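Long-range contacts in S-adenosylmethionine decarboxylase proenzyme (Aquifex aeolicus, PDB 2III), which probably catalyses the decarboxylation of S-adenosylmethionine to S-adenosylmethioninamine, the propylamine donor for spermidine and spermine synthesis, after self-cleavage that creates a pyruvoyl group: residues A[11-16]-A[99-104]; A[19-24]-A[70-75]. All blocks are in the same frame, centred on the assembly; numbering follows the deposited sequence.

Contact 1 of 2, residues A[11-16]-A[99-104]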
loop_
_atom_site.group_PDB
_atom_site.type_symbol
_atom_site.label_atom_id
_atom_site.label_comp_id
_atom_site.label_asym_id
_atom_site.label_seq_id
_atom_site.Cartn_x
_atom_site.Cartn_y
_atom_site.Cartn_z
ATOM N N ALA A 11 6.399 -6.568 3.836
ATOM C CA ALA A 11 6.787 -7.709 4.644
ATOM C C ALA A 11 5.610 -8.267 5.406
ATOM O O ALA A 11 4.731 -7.524 5.839
ATOM C CB ALA A 11 7.872 -7.299 5.621
ATOM N N ASP A 12 5.586 -9.585 5.551
ATOM C CA ASP A 12 4.544 -10.233 6.322
ATOM C C ASP A 12 5.289 -10.705 7.569
ATOM O O ASP A 12 6.226 -11.501 7.484
ATOM C CB ASP A 12 3.943 -11.408 5.547
ATOM C CG ASP A 12 3.330 -10.978 4.223
ATOM O OD1 ASP A 12 3.003 -9.778 4.065
ATOM O OD2 ASP A 12 3.165 -11.847 3.341
ATOM N N LEU A 13 4.890 -10.184 8.721
ATOM C CA LEU A 13 5.548 -10.520 9.978
ATOM C C LEU A 13 4.759 -11.539 10.793
ATOM O O LEU A 13 3.593 -11.316 11.109
ATOM C CB LEU A 13 5.752 -9.247 10.803
ATOM C CG LEU A 13 6.188 -7.980 10.060
ATOM C CD1 LEU A 13 6.442 -6.890 11.083
ATOM C CD2 LEU A 13 7.444 -8.230 9.232
ATOM N N TYR A 14 5.408 -12.649 11.140
ATOM C CA TYR A 14 4.774 -13.709 11.917
ATOM C C TYR A 14 5.385 -13.853 13.310
ATOM O O TYR A 14 6.513 -13.429 13.563
ATOM C CB TYR A 14 4.901 -15.051 11.191
ATOM C CG TYR A 14 4.299 -15.077 9.804
ATOM C CD1 TYR A 14 3.160 -15.836 9.534
ATOM C CD2 TYR A 14 4.878 -14.355 8.751
ATOM C CE1 TYR A 14 2.614 -15.880 8.263
ATOM C CE2 TYR A 14 4.333 -14.395 7.466
ATOM C CZ TYR A 14 3.200 -15.163 7.234
ATOM O OH TYR A 14 2.647 -15.228 5.977
ATOM N N GLY A 15 4.630 -14.469 14.211
ATOM C CA GLY A 15 5.126 -14.669 15.559
ATOM C C GLY A 15 5.146 -13.388 16.359
ATOM O O GLY A 15 5.905 -13.261 17.314
ATOM N N VAL A 16 4.307 -12.434 15.968
ATOM C CA VAL A 16 4.232 -11.160 16.668
ATOM C C VAL A 16 3.260 -11.254 17.843
ATOM O O VAL A 16 2.130 -11.717 17.686
ATOM C CB VAL A 16 3.750 -10.034 15.734
ATOM C CG1 VAL A 16 3.552 -8.746 16.538
ATOM C CG2 VAL A 16 4.758 -9.829 14.595
ATOM N N THR A 99 11.779 -4.131 14.305
ATOM C CA THR A 99 12.375 -4.255 15.633
ATOM C C THR A 99 11.358 -4.011 16.729
ATOM O O THR A 99 11.416 -4.644 17.779
ATOM C CB THR A 99 13.540 -3.275 15.860
ATOM O OG1 THR A 99 13.059 -1.932 15.753
ATOM C CG2 THR A 99 14.651 -3.514 14.849
ATOM N N GLN A 100 10.428 -3.092 16.500
ATOM C CA GLN A 100 9.420 -2.819 17.516
ATOM C C GLN A 100 8.470 -4.002 17.661
ATOM O O GLN A 100 8.080 -4.362 18.769
ATOM C CB GLN A 100 8.621 -1.563 17.162
ATOM C CG GLN A 100 9.457 -0.295 17.135
ATOM C CD GLN A 100 10.267 -0.107 18.406
ATOM O OE1 GLN A 100 9.712 -0.020 19.500
ATOM N NE2 GLN A 100 11.587 -0.047 18.267
ATOM N N LEU A 101 8.098 -4.606 16.540
ATOM C CA LEU A 101 7.182 -5.743 16.564
ATOM C C LEU A 101 7.890 -7.051 16.895
ATOM O O LEU A 101 7.259 -8.028 17.314
ATOM C CB LEU A 101 6.465 -5.870 15.216
ATOM C CG LEU A 101 5.505 -4.723 14.907
ATOM C CD1 LEU A 101 4.747 -5.022 13.627
ATOM C CD2 LEU A 101 4.546 -4.539 16.076
ATOM N N ASN A 102 9.202 -7.064 16.690
ATOM C CA ASN A 102 10.018 -8.236 16.971
ATOM C C ASN A 102 9.363 -9.563 16.561
ATOM O O ASN A 102 9.043 -10.403 17.407
ATOM C CB ASN A 102 10.372 -8.258 18.462
ATOM C CG ASN A 102 11.225 -9.455 18.845
ATOM O OD1 ASN A 102 12.260 -9.720 18.234
ATOM N ND2 ASN A 102 10.796 -10.177 19.872
ATOM N N PRO A 103 9.147 -9.762 15.251
ATOM C CA PRO A 103 8.532 -11.000 14.756
ATOM C C PRO A 103 9.511 -12.175 14.818
ATOM O O PRO A 103 10.723 -11.973 14.832
ATOM C CB PRO A 103 8.164 -10.647 13.320
ATOM C CG PRO A 103 9.276 -9.710 12.929
ATOM C CD PRO A 103 9.374 -8.811 14.146
ATOM N N LYS A 104 8.982 -13.396 14.852
ATOM C CA LYS A 104 9.825 -14.585 14.897
ATOM C C LYS A 104 10.207 -15.057 13.488
ATOM O O LYS A 104 11.295 -15.593 13.285
ATOM C CB LYS A 104 9.115 -15.704 15.669
ATOM C CG LYS A 104 8.963 -15.392 17.158
ATOM C CD LYS A 104 8.367 -16.547 17.937
ATOM C CE LYS A 104 6.943 -16.861 17.498
ATOM N NZ LYS A 104 6.400 -18.056 18.210
#
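The planar peptide carbonyl of Tyr14 receives Lys104 N in its own plane: Tyr14 O and Lys104 N are 2.8 Å apart. The C=O...N angle is 156°, but the bond is clearly bent at the hydrogen. Tyr14 O also lies near the mean plane of the Pro103 pyrrolidine ring, at its CB edge, 3.2 Å from Pro103 CB. Val16 CG2 stands over one face of that ring, displaced toward its CA-CB edge and 3.7 Å from Pro103 CB. Leu13 CB meets the rim on the same side, 3.8 Å from Pro103 CB. Val16 reaches the ring because chi1 of 174° turns CG1 opposite the backbone N, toward Leu101, and gives CG2 to the proline. The phenol of Tyr14 leads away instead, its OH bonding Ile115 N of the second subunit.

Deeper in, the leucines cross at about a right angle, with Leu13 CD1 and Leu101 CD1 3.6 Å apart; Leu101 also packs on Leu30 of helix 24-37. At the surface, the aliphatic chain of Lys104 bends at its third torsion and runs over Gly15, where Lys104 CE stands tightly at 3.4 Å from Gly15 CA.

This is where helix 87-101 ends, Asn102 breaking it with positive phi, and the chain turns into strand 105-116 beside strand 3-14. The chemistry implies a seam sealed mainly by hydrocarbon between helix layer and sheet, with a single backbone bond linking Tyr14 and Lys104.

Contact 2 of 2, residues A[19-24]-A[70-75]. With MG (magnesium ion), chain B.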
loop_
_atom_site.group_PDB
_atom_site.type_symbol
_atom_site.label_atom_id
_atom_site.label_comp_id
_atom_site.label_asym_id
_atom_site.label_seq_id
_atom_site.Cartn_x
_atom_site.Cartn_y
_atom_site.Cartn_z
ATOM N N ASP A 19 -0.487 -8.617 21.824
ATOM C CA ASP A 19 -0.639 -7.354 22.541
ATOM C C ASP A 19 0.035 -6.177 21.841
ATOM O O ASP A 19 -0.289 -5.028 22.116
ATOM C CB ASP A 19 -0.086 -7.487 23.968
ATOM C CG ASP A 19 1.363 -7.961 23.996
ATOM O OD1 ASP A 19 1.632 -9.096 23.546
ATOM O OD2 ASP A 19 2.235 -7.199 24.466
ATOM N N LYS A 20 0.967 -6.460 20.935
ATOM C CA LYS A 20 1.675 -5.398 20.220
ATOM C C LYS A 20 0.908 -4.890 19.003
ATOM O O LYS A 20 1.217 -3.820 18.472
ATOM C CB LYS A 20 3.034 -5.888 19.723
ATOM C CG LYS A 20 4.085 -6.200 20.776
ATOM C CD LYS A 20 5.387 -6.603 20.067
ATOM C CE LYS A 20 6.521 -6.864 21.035
ATOM N NZ LYS A 20 6.210 -8.019 21.916
ATOM N N ILE A 21 -0.096 -5.652 18.576
ATOM C CA ILE A 21 -0.857 -5.320 17.375
ATOM C C ILE A 21 -2.371 -5.473 17.471
ATOM O O ILE A 21 -3.036 -5.631 16.445
ATOM C CB ILE A 21 -0.383 -6.213 16.200
ATOM C CG1 ILE A 21 -0.516 -7.686 16.603
ATOM C CG2 ILE A 21 1.073 -5.895 15.838
ATOM C CD1 ILE A 21 -0.090 -8.701 15.533
ATOM N N ASP A 22 -2.933 -5.415 18.673
ATOM C CA ASP A 22 -4.375 -5.594 18.801
ATOM C C ASP A 22 -5.237 -4.329 18.774
ATOM O O ASP A 22 -6.381 -4.372 18.315
ATOM C CB ASP A 22 -4.694 -6.432 20.056
ATOM C CG ASP A 22 -4.214 -5.782 21.350
ATOM O OD1 ASP A 22 -4.563 -6.299 22.431
ATOM O OD2 ASP A 22 -3.492 -4.765 21.296
ATOM N N ARG A 23 -4.706 -3.203 19.240
ATOM C CA ARG A 23 -5.493 -1.972 19.250
ATOM C C ARG A 23 -4.890 -0.887 18.346
ATOM O O ARG A 23 -3.730 -0.977 17.951
ATOM C CB ARG A 23 -5.612 -1.430 20.686
ATOM C CG ARG A 23 -6.075 -2.441 21.753
ATOM C CD ARG A 23 -7.453 -3.030 21.467
ATOM N NE ARG A 23 -8.524 -2.038 21.532
ATOM C CZ ARG A 23 -9.778 -2.265 21.143
ATOM N NH1 ARG A 23 -10.130 -3.452 20.660
ATOM N NH2 ARG A 23 -10.682 -1.299 21.228
ATOM N N VAL A 24 -5.682 0.130 18.011
ATOM C CA VAL A 24 -5.195 1.231 17.188
ATOM C C VAL A 24 -4.036 1.960 17.874
ATOM O O VAL A 24 -3.057 2.332 17.229
ATOM C CB VAL A 24 -6.306 2.261 16.899
ATOM C CG1 VAL A 24 -5.688 3.563 16.374
ATOM C CG2 VAL A 24 -7.284 1.697 15.867
ATOM N N THR A 70 -3.370 -5.797 10.657
ATOM C CA THR A 70 -3.010 -6.812 11.641
ATOM C C THR A 70 -4.088 -7.819 12.019
ATOM O O THR A 70 -5.282 -7.559 11.889
ATOM C CB THR A 70 -2.502 -6.160 12.940
ATOM O OG1 THR A 70 -3.612 -5.637 13.678
ATOM C CG2 THR A 70 -1.543 -5.025 12.620
ATOM N N TRP A 71 -3.626 -8.969 12.503
ATOM C CA TRP A 71 -4.478 -10.074 12.921
ATOM C C TRP A 71 -3.867 -10.648 14.185
ATOM O O TRP A 71 -3.014 -11.535 14.128
ATOM C CB TRP A 71 -4.510 -11.167 11.849
ATOM C CG TRP A 71 -5.235 -10.784 10.597
ATOM C CD1 TRP A 71 -6.530 -11.069 10.284
ATOM C CD2 TRP A 71 -4.702 -10.043 9.488
ATOM N NE1 TRP A 71 -6.840 -10.554 9.045
ATOM C CE2 TRP A 71 -5.739 -9.919 8.536
ATOM C CE3 TRP A 71 -3.450 -9.474 9.206
ATOM C CZ2 TRP A 71 -5.565 -9.246 7.316
ATOM C CZ3 TRP A 71 -3.275 -8.806 7.993
ATOM C CH2 TRP A 71 -4.332 -8.698 7.063
ATOM N N PRO A 72 -4.270 -10.121 15.346
ATOM C CA PRO A 72 -3.753 -10.595 16.627
ATOM C C PRO A 72 -3.842 -12.119 16.787
ATOM O O PRO A 72 -2.896 -12.751 17.254
ATOM C CB PRO A 72 -4.631 -9.855 17.631
ATOM C CG PRO A 72 -4.813 -8.530 16.967
ATOM C CD PRO A 72 -5.108 -8.922 15.531
ATOM N N GLU A 73 -4.970 -12.706 16.389
ATOM C CA GLU A 73 -5.164 -14.150 16.544
ATOM C C GLU A 73 -4.140 -14.982 15.786
ATOM O O GLU A 73 -3.952 -16.157 16.096
ATOM C CB GLU A 73 -6.571 -14.572 16.100
ATOM C CG GLU A 73 -6.800 -14.513 14.584
ATOM C CD GLU A 73 -7.313 -13.163 14.103
ATOM O OE1 GLU A 73 -6.816 -12.120 14.583
ATOM O OE2 GLU A 73 -8.211 -13.152 13.231
ATOM N N HIS A 74 -3.489 -14.374 14.794
ATOM C CA HIS A 74 -2.485 -15.066 13.988
ATOM C C HIS A 74 -1.075 -14.545 14.236
ATOM O O HIS A 74 -0.127 -14.985 13.578
ATOM C CB HIS A 74 -2.808 -14.928 12.499
ATOM C CG HIS A 74 -4.040 -15.667 12.076
ATOM N ND1 HIS A 74 -5.150 -15.035 11.557
ATOM C CD2 HIS A 74 -4.339 -16.986 12.105
ATOM C CE1 HIS A 74 -6.079 -15.933 11.284
ATOM N NE2 HIS A 74 -5.610 -17.123 11.608
ATOM N N GLY A 75 -0.933 -13.623 15.186
ATOM C CA GLY A 75 0.378 -13.061 15.471
ATOM C C GLY A 75 0.959 -12.507 14.184
ATOM O O GLY A 75 2.172 -12.527 13.961
HETATM MG MG MG B . -1.992 -3.832 22.782
HETATM O O HOH W 1 -2.690 -2.401 23.194
#
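Thr70 and Ile21 supply the polar link: the Thr70 hydroxyl donates to the backbone carbonyl of Ile21, with OG1 2.8 Å from Ile21 O. The approach lies in the carbonyl plane at a C=O...OG1 angle of 158°. A chi1 of 76° faces the Thr70 hydroxyl to Ile21 O while turning CG2 onto the Ile21 side chain. The same oxygen accepts from Ala55 N, so it is used as donor and acceptor at once.

Van der Waals contacts flank that bond. Ile21 CB rests on Thr70 CG2 at 3.9 Å, while Ile21 CD1 extends to Gly75 C at 4.2 Å. Pro72 offers one corner of its ring to the loop: Pro72 CG lies 3.4 Å from Ile21 O and 3.5 Å from Asp22 CA, and it also touches Asp22 CB.

Metal binding occupies the far side of Asp22. Its carboxylate bends away from the proline (chi1 61°) and holds the magnesium ion through OD2 at 2.3 Å. Asp22 OD1 remains 3.6 Å from the metal, which makes the ligation monodentate. The backbone Asp19 O adds a second bond of 2.2 Å, and Asp26 belongs to the same site. A water modelled closer still has a doubtful position. The ion thus links the backbone at Asp19 to the carboxylate of Asp22, beside the contact with 70-75.

Segment 19-24 connects strand 3-14 to helix 24-37, for which Arg23 is the N-cap; Arg23 N bonds the carboxylate of Asp26. Trp71 points away from the loop and packs on Cys84 of the second subunit. Segment 70-75 links the neighbouring strands 65-71 and 76-84 through a 3-10 turn, and the contact sets this turn against the loop that enters helix 24-37.

How the contacts relate
Both contacts are partly buried at the same end of the two-layer sandwich, their centres about 11 Å apart. Contact 1 buries Leu13, Val16 and Leu101 but includes the exposed Asn102 and Lys104; contact 2 buries Ile21, Thr70 and Pro72 and has no exposed residue among those touching. In sequence, contact 2 is nested inside contact 1. They meet directly: Val16 N and Gly75 O are 2.9 Å apart, a probable hydrogen bond. Contact 1 joins the strand next to the edge to a helix end, chiefly by hydrocarbon; contact 2 joins a loop to a strand-ending turn, with a side-chain hydroxyl bond and a magnesium ion held by Asp19 and Asp22 beside it. Each also reaches the second subunit.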